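Local coordinates for muconate cycloisomerase (Azorhizobium caulinodans, PDB 3MY9), which belongs to the enolase superfamily, joining an N-terminal capping domain to a C-terminal barrel-type domain, and is modelled with bound magnesium ions, at residues R12-E17 / S366-A371; V35-L40 / T300-G305; L40-A45 / M110-I115; A310-I315 / V350-G355; D337-R342 / I360-A365. One frame throughout, in Å; residues are numbered along the deposited sequence.

Contact 1 of 5, residues R12-E17 / S366-A371; sequences RIFLVE and SLRGNA
Arg-368, whose NE is held in a salt bridge by Glu-364 one helical turn earlier, brings NH2 to the edge of the Phe-14 ring, 3.9 Å from CE1 and near the ring plane. Guanidinium and ring planes stand 75° apart, and the straight run of the arginine from CG to NE carries its tip from helix 364-370 to the strand. Leu-367 attends to the same ring differently: its CD2 sits above the centre of one face, 4.1 Å from the Phe-14 centroid and almost on the normal, a CH-pi contact. With CG anti to the backbone N (chi1 176°), the leucine extends from the helix and spreads its two methyls, CD2 on Phe-14 and CD1 4.0 Å from Val-16 CG1. Small Ala-371 lets the chain close in further, its CB lying 3.7 Å from Val-16 CB and 3.2 Å from Glu-17 O. The carboxylate of Glu-17 leads away, to Ser-34. Alternate strand residues thus supply an apolar face, while the charges gather at its rim, where Arg-12 forms a salt bridge with Glu-41. No hydrogen bond joins the segments, so apolar packing and the CH-pi contact hold them together, while backbone bonding resumes just beyond, between Glu-17 and Lys-372.

Contact 2 of 5, residues V35-L40 / T300-G305; sequences VKRVLL and TLWEGG
Arg-37 and Trp-302 meet where the N-terminal capping domain of this enolase-superfamily fold faces the barrel domain. Arg-37 leaves strand 35-44 with its CB directed at the 300-305 segment. Its CG, anti to the carbonyl carbon (chi1 -56°), comes to 3.9 Å from Trp-302 CZ2, and CD rests at that same atom, in the plane of the indole at its edge. The aliphatic part of the arginine therefore lies along the rim of the ring rather than over it, and the guanidinium plane is turned 69° from the indole. A bend at chi3 then swings the charged end round. NE passes 4.0 Å from Trp-302 NE1, and both nitrogens give their hydrogens to one oxygen, OE2 of Glu-53. NH1 turns to Asp-337 and Ser-18, so acceptors outside the two segments satisfy this buried cation. NH2 ends 3.5 Å from Gly-304 CA, which lies over a guanidinium face; glycine, lacking a side chain, suits this close approach at the N-cap of helix 305-316. Further along the indole, Val-35 contributes an apolar branch, its CG2 standing 4.0 Å from Trp-302 CH2. Within the barrel segment itself, the Gly-304 N lies 3.3 Å above one face of the Trp-302 ring, offset toward the rim.

Contact 3 of 5, residues L40-A45 / M110-I115; sequences LEVTSA and MALLDI
Val-42 meets the helix with both of its methyls. CG2 reaches Ala-111, 3.7 Å from its CB, while CG1 turns the other way along the helix and lies 4.0 Å from Ile-115 CD1 and 4.3 Å from Leu-112 CD1. That division follows from the valine rotamer: CG1 is anti to the backbone N (chi1 -174°), leaving CG2 beside it. Ile-115 crosses the valine at about a right angle, and its terminal CD1 goes past the side chain to settle on the backbone, 3.6 Å from Val-42 O and 4.1 Å from Ser-44 N. Leu-40 adds a looser touch, CD2 to Ala-111 CB at 4.4 Å. Residue sizes match the geometry. Alanine stands where helix and strand come nearest, the alpha carbons of Val-42 and Ala-111 being 6.3 Å apart, and the longer isoleucine one turn later fills the greater distance. Ser-44 presents its CB to Ile-115, while its OG is occupied by Ile-48 N in the following turn.

In the second shell, Asp-114 fixes the helix by its two carboxylate oxygens: OD2 accepts from Trp-51 N on strand 49-54, and OD1 from Leu-358 N of the C-terminal region. The helix runs at 41° to the strand. Strand 35-44, flanked in the antiparallel sheet by strands 8-21 and 49-54, thus lies under helix 102-120, with helix 87-97 packed against Leu-112 and Ile-11 of strand 8-21 beside Val-42.

Contact 4 of 5, residues A310-I315 / V350-G355; sequences AGTQLI and VIVPDG
Thr-312 pushes its methyl against the end of strand 349-351 and the loop that follows. Its CG2 comes within 3.4 Å of Val-352 CG2, closer than usual for two carbons, and also touches Pro-353 CD at 3.7 Å; the threonine and Val-352 side chains slide past each other in opposite directions. CG2 can do this because it stands anti to the backbone N, which leaves OG1 on the other side (chi1 -64°) to bond back to Leu-308 O in the same helix. A beta-branched threonine is apt here: the hydroxyl is satisfied by its own helix and the methyl is left for the apolar neighbour. Val-350 meets that hydroxyl tip to tip, CG1 lying 3.9 Å from Thr-312 OG1.

Gln-313 works through a water. Bent at chi2 (-77°), it brings NE2 over to the loop, where a water accepts from NE2 at 2.8 Å. The same water donates to Pro-353 O and to Gly-355 O, each 2.6 Å away, and so joins helix to loop through three bonds. Ala-125 N occupies OE1, and Leu-358 O is a second acceptor for NE2, so the buried amide is fixed in rotation. Strand 349-351 pairs antiparallel with strand 135-142, and Thr-312 and Val-352 both touch Ile-136 there; helix 305-316 packs against these two strands and the following loop, consistent with the outer helix layer of the modified TIM barrel of the enolase superfamily.

Contact 5 of 5, residues D337-R342 / I360-A365; sequences DVLEER and ISISEA
This is a loop-on-loop contact, partly buried, in which Leu-339 and Glu-340 of the chain between strands 333-334 and 345-346 lie against residues 360-363 leading into helix 364-370. A single hydrogen bond crosses it: Glu-340 N gives to Ser-361 O at 3.0 Å, almost straight at 174°, with the donor tilted 25° from the carbonyl plane. Leu-339 CA also directs a CA-H at that oxygen, 3.5 Å away, so Ser-361 O draws on two successive residues.

Beneath the backbone bond the leucine carries the apolar part. Leu-339 CD2 touches both isoleucines, 3.5 Å from Ile-360 CD1 and 3.9 Å from Ile-362 CG1. The two isoleucines come from alternate positions of an extended chain, and both rest on Ile-306 of helix 305-316. At the other end Val-338 CG2 meets Ile-362 CD1 at 4.1 Å. Val-338 O is used by Ser-366 OG, and Val-338 N makes a weak bond to Asp-337 OD2, an oxygen that also takes the salt bridge from Arg-37. Toward solvent the residues become polar: the exposed Glu-340 puts its CB 3.6 Å from Ser-361 OG, and a bend at chi2 (85°) carries OE1 toward Ser-363 OG.

That serine suits its position because its hydroxyl can accept from the open first turn of a helix. Ser-363 OG takes Ser-366 N, so the extended chain pinned by Leu-339 passes directly into a serine N-cap, with helix 364-370 starting immediately after.

From the N terminus, strand 8-21 is the first partner, and contact 1 closes almost the whole chain by returning helix 364-370 to it; the other four contacts nest inside that loop. The next strand, 35-44, neighbours it in the sheet and serves two contacts that share Leu-40. Contact 3 closes a short loop within the N-terminal domain and is nested inside contact 2, which reaches across to the barrel domain. Contacts 4 and 5 follow in series after contact 2 and cross each other, their segments alternating. Asp-337 joins contact 5 to contact 2, and Met-110 against Ala-310 joins contact 3 to contact 4, so the two domains meet at several points.

Contact 1 of 5, residues R12-E17 / S366-A371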
# COMPACT_ATOMS: atom_id res chain seq x y z
N ARG A 12 7.81 -51.20 -15.10
CA ARG A 12 7.84 -52.01 -13.89
C ARG A 12 8.02 -51.06 -12.72
O ARG A 12 8.90 -50.19 -12.74
CB ARG A 12 9.02 -52.98 -13.91
CG ARG A 12 9.12 -53.87 -15.13
CD ARG A 12 9.89 -55.13 -14.78
NE ARG A 12 10.54 -55.77 -15.93
CZ ARG A 12 11.85 -55.78 -16.17
NH1 ARG A 12 12.73 -55.20 -15.35
NH2 ARG A 12 12.30 -56.42 -17.26
N ILE A 13 7.17 -51.20 -11.71
CA ILE A 13 7.28 -50.42 -10.48
C ILE A 13 7.79 -51.36 -9.40
O ILE A 13 7.24 -52.46 -9.22
CB ILE A 13 5.93 -49.82 -10.07
CG1 ILE A 13 5.34 -48.98 -11.21
CG2 ILE A 13 6.08 -48.96 -8.81
CD1 ILE A 13 3.85 -48.76 -11.10
N PHE A 14 8.85 -50.95 -8.70
CA PHE A 14 9.46 -51.77 -7.65
C PHE A 14 9.39 -51.06 -6.32
O PHE A 14 9.80 -49.90 -6.21
CB PHE A 14 10.93 -52.03 -7.96
CG PHE A 14 11.16 -52.83 -9.21
CD1 PHE A 14 11.28 -54.21 -9.15
CD2 PHE A 14 11.27 -52.21 -10.44
CE1 PHE A 14 11.51 -54.95 -10.29
CE2 PHE A 14 11.49 -52.95 -11.59
CZ PHE A 14 11.62 -54.32 -11.51
N LEU A 15 8.85 -51.74 -5.31
CA LEU A 15 8.99 -51.29 -3.93
C LEU A 15 10.19 -52.05 -3.40
O LEU A 15 10.18 -53.29 -3.38
CB LEU A 15 7.73 -51.59 -3.11
CG LEU A 15 7.56 -50.82 -1.79
CD1 LEU A 15 6.24 -51.17 -1.08
CD2 LEU A 15 8.74 -51.08 -0.87
N VAL A 16 11.24 -51.33 -3.01
CA VAL A 16 12.46 -51.95 -2.49
C VAL A 16 12.77 -51.48 -1.08
O VAL A 16 12.39 -50.37 -0.69
CB VAL A 16 13.70 -51.64 -3.36
CG1 VAL A 16 13.51 -52.15 -4.76
CG2 VAL A 16 14.00 -50.15 -3.37
N GLU A 17 13.45 -52.34 -0.33
CA GLU A 17 13.97 -51.99 0.98
C GLU A 17 15.48 -51.79 0.78
O GLU A 17 16.10 -52.57 0.06
CB GLU A 17 13.70 -53.11 1.98
CG GLU A 17 13.37 -52.64 3.40
CD GLU A 17 13.40 -53.76 4.44
OE1 GLU A 17 13.24 -53.46 5.64
OE2 GLU A 17 13.57 -54.94 4.07
N SER A 366 22.31 -55.94 -9.84
CA SER A 366 22.56 -54.80 -8.95
C SER A 366 21.29 -54.47 -8.16
O SER A 366 21.37 -54.18 -6.96
CB SER A 366 23.04 -53.56 -9.73
OG SER A 366 21.97 -52.86 -10.33
N LEU A 367 20.14 -54.53 -8.82
CA LEU A 367 18.85 -54.25 -8.19
C LEU A 367 18.42 -55.33 -7.20
O LEU A 367 18.16 -55.04 -6.03
CB LEU A 367 17.76 -54.06 -9.25
CG LEU A 367 16.33 -53.86 -8.74
CD1 LEU A 367 16.28 -52.88 -7.57
CD2 LEU A 367 15.42 -53.41 -9.86
N ARG A 368 18.33 -56.58 -7.67
CA ARG A 368 17.80 -57.67 -6.83
C ARG A 368 18.81 -58.24 -5.83
O ARG A 368 18.48 -59.16 -5.08
CB ARG A 368 17.25 -58.81 -7.72
CG ARG A 368 16.07 -58.40 -8.59
CD ARG A 368 15.44 -59.61 -9.29
NE ARG A 368 14.53 -59.19 -10.36
CZ ARG A 368 13.21 -59.03 -10.23
NH1 ARG A 368 12.59 -59.26 -9.07
NH2 ARG A 368 12.50 -58.64 -11.28
N GLY A 369 20.03 -57.70 -5.83
CA GLY A 369 21.09 -58.15 -4.93
C GLY A 369 21.57 -57.10 -3.94
O GLY A 369 22.39 -57.41 -3.07
N ASN A 370 21.08 -55.87 -4.07
CA ASN A 370 21.41 -54.79 -3.13
C ASN A 370 20.20 -54.16 -2.45
O ASN A 370 20.36 -53.37 -1.53
CB ASN A 370 22.28 -53.73 -3.81
CG ASN A 370 23.61 -54.28 -4.28
OD1 ASN A 370 24.24 -55.09 -3.60
ND2 ASN A 370 24.05 -53.86 -5.47
N ALA A 371 18.99 -54.53 -2.87
CA ALA A 371 17.76 -54.12 -2.20
C ALA A 371 16.79 -55.30 -2.11
O ALA A 371 16.73 -56.14 -3.01
CB ALA A 371 17.12 -52.98 -2.95

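Contact 2 of 5, residues V35-L40 / T300-G305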
# COMPACT_ATOMS: atom_id res chain seq x y z
N VAL A 35 15.00 -48.43 5.00
CA VAL A 35 14.13 -47.46 4.33
C VAL A 35 13.55 -48.12 3.10
O VAL A 35 14.18 -49.00 2.51
CB VAL A 35 14.89 -46.19 3.89
CG1 VAL A 35 15.59 -45.53 5.08
CG2 VAL A 35 15.89 -46.53 2.78
N LYS A 36 12.35 -47.71 2.72
CA LYS A 36 11.71 -48.24 1.53
C LYS A 36 11.71 -47.18 0.43
O LYS A 36 11.58 -45.99 0.71
CB LYS A 36 10.29 -48.72 1.85
N ARG A 37 11.89 -47.63 -0.81
CA ARG A 37 12.04 -46.73 -1.96
C ARG A 37 11.21 -47.23 -3.14
O ARG A 37 11.12 -48.43 -3.38
CB ARG A 37 13.52 -46.66 -2.37
CG ARG A 37 14.49 -46.22 -1.25
CD ARG A 37 15.90 -46.67 -1.53
NE ARG A 37 16.40 -46.14 -2.80
CZ ARG A 37 17.47 -46.57 -3.45
NH1 ARG A 37 18.21 -47.56 -2.96
NH2 ARG A 37 17.82 -45.99 -4.60
N VAL A 38 10.61 -46.30 -3.86
CA VAL A 38 9.82 -46.63 -5.06
C VAL A 38 10.69 -46.33 -6.28
O VAL A 38 11.06 -45.17 -6.52
CB VAL A 38 8.53 -45.77 -5.16
CG1 VAL A 38 7.51 -46.46 -6.05
CG2 VAL A 38 7.94 -45.48 -3.77
N LEU A 39 11.00 -47.37 -7.04
CA LEU A 39 11.76 -47.24 -8.26
C LEU A 39 10.88 -47.63 -9.44
O LEU A 39 10.10 -48.59 -9.35
CB LEU A 39 13.01 -48.12 -8.22
CG LEU A 39 13.72 -48.21 -6.89
CD1 LEU A 39 14.74 -49.33 -6.94
CD2 LEU A 39 14.36 -46.87 -6.51
N LEU A 40 11.00 -46.89 -10.53
CA LEU A 40 10.21 -47.08 -11.73
C LEU A 40 11.17 -47.33 -12.87
O LEU A 40 12.12 -46.57 -13.06
CB LEU A 40 9.39 -45.81 -12.02
CG LEU A 40 8.67 -45.69 -13.37
CD1 LEU A 40 7.37 -46.48 -13.37
CD2 LEU A 40 8.41 -44.20 -13.68
N THR A 300 17.87 -30.53 0.48
CA THR A 300 18.21 -31.87 0.96
C THR A 300 17.99 -32.91 -0.14
O THR A 300 16.87 -33.26 -0.43
CB THR A 300 17.30 -32.24 2.15
OG1 THR A 300 15.94 -32.14 1.73
CG2 THR A 300 17.52 -31.28 3.30
N LEU A 301 19.07 -33.41 -0.75
CA LEU A 301 18.98 -34.40 -1.80
C LEU A 301 18.91 -35.79 -1.18
O LEU A 301 19.68 -36.10 -0.27
CB LEU A 301 20.17 -34.32 -2.77
CG LEU A 301 20.35 -33.04 -3.60
CD1 LEU A 301 21.70 -33.04 -4.31
CD2 LEU A 301 19.19 -32.89 -4.59
N TRP A 302 17.99 -36.61 -1.66
CA TRP A 302 17.89 -38.00 -1.24
C TRP A 302 19.07 -38.76 -1.83
O TRP A 302 19.40 -38.58 -3.01
CB TRP A 302 16.54 -38.58 -1.70
CG TRP A 302 16.42 -40.07 -1.55
CD1 TRP A 302 16.09 -40.97 -2.53
CD2 TRP A 302 16.63 -40.83 -0.36
NE1 TRP A 302 16.07 -42.24 -2.01
CE2 TRP A 302 16.41 -42.19 -0.69
CE3 TRP A 302 16.98 -40.50 0.95
CZ2 TRP A 302 16.53 -43.21 0.25
CZ3 TRP A 302 17.11 -41.51 1.88
CH2 TRP A 302 16.88 -42.86 1.53
N GLU A 303 19.71 -39.59 -1.01
CA GLU A 303 20.94 -40.29 -1.38
C GLU A 303 20.69 -41.47 -2.34
O GLU A 303 21.63 -41.96 -2.94
CB GLU A 303 21.71 -40.78 -0.12
CG GLU A 303 22.59 -39.70 0.56
CD GLU A 303 22.85 -39.95 2.06
OE1 GLU A 303 23.58 -40.92 2.41
OE2 GLU A 303 22.34 -39.17 2.90
N GLY A 304 19.45 -41.91 -2.47
CA GLY A 304 19.10 -42.93 -3.45
C GLY A 304 19.64 -42.50 -4.80
O GLY A 304 19.37 -41.39 -5.26
N GLY A 305 20.41 -43.38 -5.42
CA GLY A 305 21.26 -43.00 -6.54
C GLY A 305 20.53 -42.42 -7.72
O GLY A 305 21.07 -41.56 -8.41

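Contact 3 of 5, residues L40-A45 / M110-I115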
# COMPACT_ATOMS: atom_id res chain seq x y z
N LEU A 40 11.00 -46.89 -10.53
CA LEU A 40 10.21 -47.08 -11.73
C LEU A 40 11.17 -47.33 -12.87
O LEU A 40 12.12 -46.57 -13.06
CB LEU A 40 9.39 -45.81 -12.02
CG LEU A 40 8.67 -45.69 -13.37
CD1 LEU A 40 7.37 -46.48 -13.37
CD2 LEU A 40 8.41 -44.20 -13.68
N GLU A 41 10.93 -48.39 -13.63
CA GLU A 41 11.71 -48.66 -14.81
C GLU A 41 10.79 -48.51 -16.01
O GLU A 41 9.78 -49.20 -16.12
CB GLU A 41 12.28 -50.10 -14.78
CG GLU A 41 13.18 -50.44 -15.97
CD GLU A 41 13.26 -51.94 -16.26
OE1 GLU A 41 12.22 -52.62 -16.17
OE2 GLU A 41 14.36 -52.44 -16.59
N VAL A 42 11.16 -47.63 -16.93
CA VAL A 42 10.38 -47.45 -18.14
C VAL A 42 11.17 -47.97 -19.33
O VAL A 42 12.38 -47.81 -19.39
CB VAL A 42 9.98 -45.98 -18.34
CG1 VAL A 42 9.04 -45.86 -19.54
CG2 VAL A 42 9.32 -45.47 -17.09
N THR A 43 10.46 -48.61 -20.26
CA THR A 43 11.09 -49.21 -21.43
C THR A 43 10.39 -48.78 -22.71
O THR A 43 9.19 -48.93 -22.84
CB THR A 43 11.06 -50.75 -21.32
OG1 THR A 43 11.49 -51.15 -20.00
CG2 THR A 43 11.96 -51.38 -22.39
N SER A 44 11.15 -48.25 -23.67
CA SER A 44 10.58 -47.76 -24.92
C SER A 44 10.30 -48.88 -25.92
O SER A 44 10.81 -50.00 -25.77
CB SER A 44 11.52 -46.78 -25.60
OG SER A 44 12.63 -47.48 -26.14
N ALA A 45 9.53 -48.55 -26.95
CA ALA A 45 9.22 -49.48 -28.06
C ALA A 45 10.46 -49.88 -28.87
O ALA A 45 10.44 -50.89 -29.57
CB ALA A 45 8.16 -48.89 -28.99
N MET A 110 11.87 -38.05 -14.88
CA MET A 110 13.24 -38.55 -14.72
C MET A 110 13.55 -39.69 -15.73
O MET A 110 14.50 -39.63 -16.51
CB MET A 110 13.32 -39.10 -13.29
CG MET A 110 14.64 -39.14 -12.63
SD MET A 110 14.38 -39.64 -10.90
CE MET A 110 13.51 -38.25 -10.26
N ALA A 111 12.70 -40.71 -15.70
CA ALA A 111 12.89 -41.90 -16.53
C ALA A 111 12.78 -41.58 -18.03
O ALA A 111 13.55 -42.09 -18.83
CB ALA A 111 11.88 -42.96 -16.13
N LEU A 112 11.83 -40.72 -18.40
CA LEU A 112 11.66 -40.37 -19.83
C LEU A 112 12.84 -39.57 -20.33
O LEU A 112 13.24 -39.73 -21.48
CB LEU A 112 10.38 -39.56 -20.07
CG LEU A 112 9.13 -40.33 -20.45
CD1 LEU A 112 8.90 -41.52 -19.53
CD2 LEU A 112 7.96 -39.36 -20.40
N LEU A 113 13.37 -38.69 -19.49
CA LEU A 113 14.57 -37.93 -19.82
C LEU A 113 15.81 -38.83 -19.88
O LEU A 113 16.70 -38.60 -20.71
CB LEU A 113 14.77 -36.75 -18.85
CG LEU A 113 13.65 -35.71 -18.83
CD1 LEU A 113 13.87 -34.56 -17.81
CD2 LEU A 113 13.43 -35.14 -20.24
N ASP A 114 15.87 -39.85 -19.01
CA ASP A 114 16.93 -40.87 -19.05
C ASP A 114 16.92 -41.59 -20.42
O ASP A 114 17.94 -41.67 -21.09
CB ASP A 114 16.70 -41.87 -17.90
CG ASP A 114 17.93 -42.73 -17.58
OD1 ASP A 114 19.08 -42.37 -17.91
OD2 ASP A 114 17.72 -43.78 -16.93
N ILE A 115 15.74 -42.06 -20.83
CA ILE A 115 15.57 -42.72 -22.11
C ILE A 115 15.93 -41.79 -23.27
O ILE A 115 16.72 -42.15 -24.13
CB ILE A 115 14.14 -43.22 -22.33
CG1 ILE A 115 13.79 -44.37 -21.38
CG2 ILE A 115 13.96 -43.69 -23.75
CD1 ILE A 115 12.36 -44.90 -21.59

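Contact 4 of 5, residues A310-I315 / V350-G355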
# COMPACT_ATOMS: atom_id res chain seq x y z
N ALA A 310 19.30 -37.42 -10.76
CA ALA A 310 18.36 -36.43 -11.30
C ALA A 310 18.63 -35.04 -10.70
O ALA A 310 18.70 -34.05 -11.43
CB ALA A 310 16.91 -36.87 -11.03
N GLY A 311 18.81 -34.98 -9.40
CA GLY A 311 19.03 -33.70 -8.74
C GLY A 311 20.35 -33.06 -9.15
O GLY A 311 20.43 -31.85 -9.35
N THR A 312 21.38 -33.88 -9.31
CA THR A 312 22.70 -33.41 -9.71
C THR A 312 22.70 -32.85 -11.15
O THR A 312 23.32 -31.83 -11.42
CB THR A 312 23.70 -34.56 -9.57
OG1 THR A 312 23.81 -34.91 -8.18
CG2 THR A 312 25.05 -34.14 -10.06
N GLN A 313 22.00 -33.53 -12.05
CA GLN A 313 21.81 -33.05 -13.44
C GLN A 313 21.06 -31.72 -13.49
O GLN A 313 21.45 -30.78 -14.20
CB GLN A 313 21.03 -34.08 -14.27
CG GLN A 313 21.71 -35.43 -14.42
CD GLN A 313 22.83 -35.44 -15.42
OE1 GLN A 313 22.94 -34.56 -16.27
NE2 GLN A 313 23.69 -36.45 -15.33
N LEU A 314 19.96 -31.65 -12.74
CA LEU A 314 19.22 -30.40 -12.63
C LEU A 314 20.14 -29.26 -12.19
O LEU A 314 20.18 -28.21 -12.83
CB LEU A 314 18.06 -30.52 -11.64
CG LEU A 314 17.46 -29.12 -11.34
CD1 LEU A 314 16.58 -28.72 -12.53
CD2 LEU A 314 16.74 -29.09 -10.02
N ILE A 315 20.86 -29.46 -11.10
CA ILE A 315 21.66 -28.38 -10.56
C ILE A 315 22.79 -28.04 -11.52
O ILE A 315 23.10 -26.88 -11.72
CB ILE A 315 22.19 -28.70 -9.16
CG1 ILE A 315 21.02 -28.81 -8.16
CG2 ILE A 315 23.18 -27.62 -8.70
CD1 ILE A 315 21.46 -29.37 -6.78
N VAL A 350 29.98 -32.60 -4.96
CA VAL A 350 29.49 -33.75 -5.72
C VAL A 350 30.03 -33.67 -7.15
O VAL A 350 30.06 -32.60 -7.74
CB VAL A 350 27.93 -33.75 -5.77
CG1 VAL A 350 27.43 -34.84 -6.70
CG2 VAL A 350 27.35 -33.92 -4.39
N ILE A 351 30.44 -34.80 -7.72
CA ILE A 351 30.91 -34.84 -9.10
C ILE A 351 29.70 -35.17 -9.94
O ILE A 351 29.00 -36.15 -9.64
CB ILE A 351 31.99 -35.89 -9.31
CG1 ILE A 351 33.05 -35.77 -8.22
CG2 ILE A 351 32.64 -35.73 -10.71
CD1 ILE A 351 33.75 -34.45 -8.24
N VAL A 352 29.39 -34.31 -10.91
CA VAL A 352 28.20 -34.52 -11.73
C VAL A 352 28.54 -35.66 -12.67
O VAL A 352 29.48 -35.56 -13.46
CB VAL A 352 27.75 -33.24 -12.52
CG1 VAL A 352 26.54 -33.54 -13.39
CG2 VAL A 352 27.39 -32.10 -11.56
N PRO A 353 27.81 -36.79 -12.55
CA PRO A 353 28.15 -37.97 -13.32
C PRO A 353 28.09 -37.68 -14.81
O PRO A 353 27.19 -36.98 -15.26
CB PRO A 353 27.04 -38.96 -12.97
CG PRO A 353 25.88 -38.08 -12.65
CD PRO A 353 26.51 -36.96 -11.88
N ASP A 354 29.05 -38.22 -15.53
CA ASP A 354 29.14 -38.06 -16.97
C ASP A 354 28.30 -39.14 -17.64
O ASP A 354 27.92 -40.16 -17.01
CB ASP A 354 30.63 -38.18 -17.39
CG ASP A 354 31.52 -37.09 -16.75
OD1 ASP A 354 31.01 -36.01 -16.35
OD2 ASP A 354 32.75 -37.33 -16.65
N GLY A 355 28.00 -38.94 -18.92
CA GLY A 355 27.33 -39.97 -19.69
C GLY A 355 25.90 -39.66 -20.01
O GLY A 355 25.30 -38.77 -19.40
O HOH W 1 25.51 -37.26 -17.28

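Contact 5 of 5, residues D337-R342 / I360-A365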
# COMPACT_ATOMS: atom_id res chain seq x y z
N ASP A 337 23.37 -49.56 -2.53
CA ASP A 337 22.44 -48.97 -3.49
C ASP A 337 22.36 -49.87 -4.72
O ASP A 337 23.17 -50.79 -4.87
CB ASP A 337 22.91 -47.55 -3.86
CG ASP A 337 21.77 -46.65 -4.34
OD1 ASP A 337 22.06 -45.49 -4.72
OD2 ASP A 337 20.60 -47.08 -4.35
N VAL A 338 21.39 -49.60 -5.60
CA VAL A 338 21.17 -50.43 -6.80
C VAL A 338 21.97 -49.97 -8.03
O VAL A 338 21.89 -50.60 -9.07
CB VAL A 338 19.66 -50.48 -7.17
CG1 VAL A 338 18.89 -51.28 -6.13
CG2 VAL A 338 19.08 -49.05 -7.31
N LEU A 339 22.73 -48.88 -7.90
CA LEU A 339 23.60 -48.42 -8.98
C LEU A 339 24.83 -49.31 -9.10
O LEU A 339 25.40 -49.74 -8.09
CB LEU A 339 24.05 -46.97 -8.76
CG LEU A 339 23.00 -45.83 -8.68
CD1 LEU A 339 23.68 -44.48 -8.79
CD2 LEU A 339 21.96 -45.96 -9.75
N GLU A 340 25.23 -49.60 -10.34
CA GLU A 340 26.49 -50.29 -10.62
C GLU A 340 27.65 -49.46 -10.05
O GLU A 340 28.58 -50.02 -9.46
CB GLU A 340 26.65 -50.52 -12.13
CG GLU A 340 27.86 -51.33 -12.56
CD GLU A 340 27.64 -52.85 -12.54
OE1 GLU A 340 26.67 -53.35 -13.15
OE2 GLU A 340 28.47 -53.55 -11.92
N GLU A 341 27.57 -48.13 -10.22
CA GLU A 341 28.53 -47.19 -9.60
C GLU A 341 27.85 -46.00 -8.94
O GLU A 341 26.93 -45.41 -9.49
CB GLU A 341 29.53 -46.66 -10.63
CG GLU A 341 30.53 -47.70 -11.05
CD GLU A 341 31.66 -47.15 -11.91
OE1 GLU A 341 32.80 -47.69 -11.78
OE2 GLU A 341 31.39 -46.21 -12.70
N ARG A 342 28.34 -45.65 -7.76
CA ARG A 342 27.79 -44.57 -6.96
C ARG A 342 28.08 -43.19 -7.56
O ARG A 342 29.12 -42.99 -8.18
CB ARG A 342 28.39 -44.62 -5.55
CG ARG A 342 27.96 -45.83 -4.72
CD ARG A 342 26.59 -45.61 -4.04
NE ARG A 342 26.50 -46.39 -2.81
CZ ARG A 342 26.31 -45.90 -1.58
NH1 ARG A 342 26.26 -46.74 -0.55
NH2 ARG A 342 26.13 -44.59 -1.37
N ILE A 360 23.84 -43.06 -15.03
CA ILE A 360 23.92 -44.16 -14.04
C ILE A 360 23.48 -45.44 -14.73
O ILE A 360 22.81 -45.39 -15.76
CB ILE A 360 22.99 -43.89 -12.81
CG1 ILE A 360 21.51 -43.99 -13.20
CG2 ILE A 360 23.25 -42.52 -12.22
CD1 ILE A 360 20.56 -43.68 -12.06
N SER A 361 23.86 -46.60 -14.18
CA SER A 361 23.40 -47.87 -14.72
C SER A 361 22.84 -48.77 -13.62
O SER A 361 23.32 -48.76 -12.49
CB SER A 361 24.53 -48.59 -15.45
OG SER A 361 25.77 -48.31 -14.83
N ILE A 362 21.81 -49.54 -13.98
CA ILE A 362 21.15 -50.48 -13.08
C ILE A 362 20.85 -51.79 -13.78
O ILE A 362 20.05 -51.82 -14.71
CB ILE A 362 19.82 -49.94 -12.57
CG1 ILE A 362 20.03 -48.67 -11.75
CG2 ILE A 362 19.09 -51.03 -11.77
CD1 ILE A 362 18.76 -48.04 -11.27
N SER A 363 21.49 -52.87 -13.33
CA SER A 363 21.25 -54.22 -13.86
C SER A 363 20.27 -55.00 -12.98
O SER A 363 19.95 -54.56 -11.86
CB SER A 363 22.58 -54.99 -13.97
OG SER A 363 23.21 -55.14 -12.71
N GLU A 364 19.79 -56.14 -13.47
CA GLU A 364 18.93 -57.01 -12.67
C GLU A 364 19.65 -57.43 -11.38
O GLU A 364 19.07 -57.38 -10.30
CB GLU A 364 18.50 -58.26 -13.45
CG GLU A 364 17.38 -58.01 -14.47
CD GLU A 364 16.06 -57.59 -13.83
OE1 GLU A 364 15.39 -58.44 -13.20
OE2 GLU A 364 15.69 -56.40 -13.96
N ALA A 365 20.92 -57.81 -11.51
CA ALA A 365 21.71 -58.24 -10.36
C ALA A 365 21.91 -57.12 -9.36
O ALA A 365 21.69 -57.31 -8.16
CB ALA A 365 23.06 -58.78 -10.82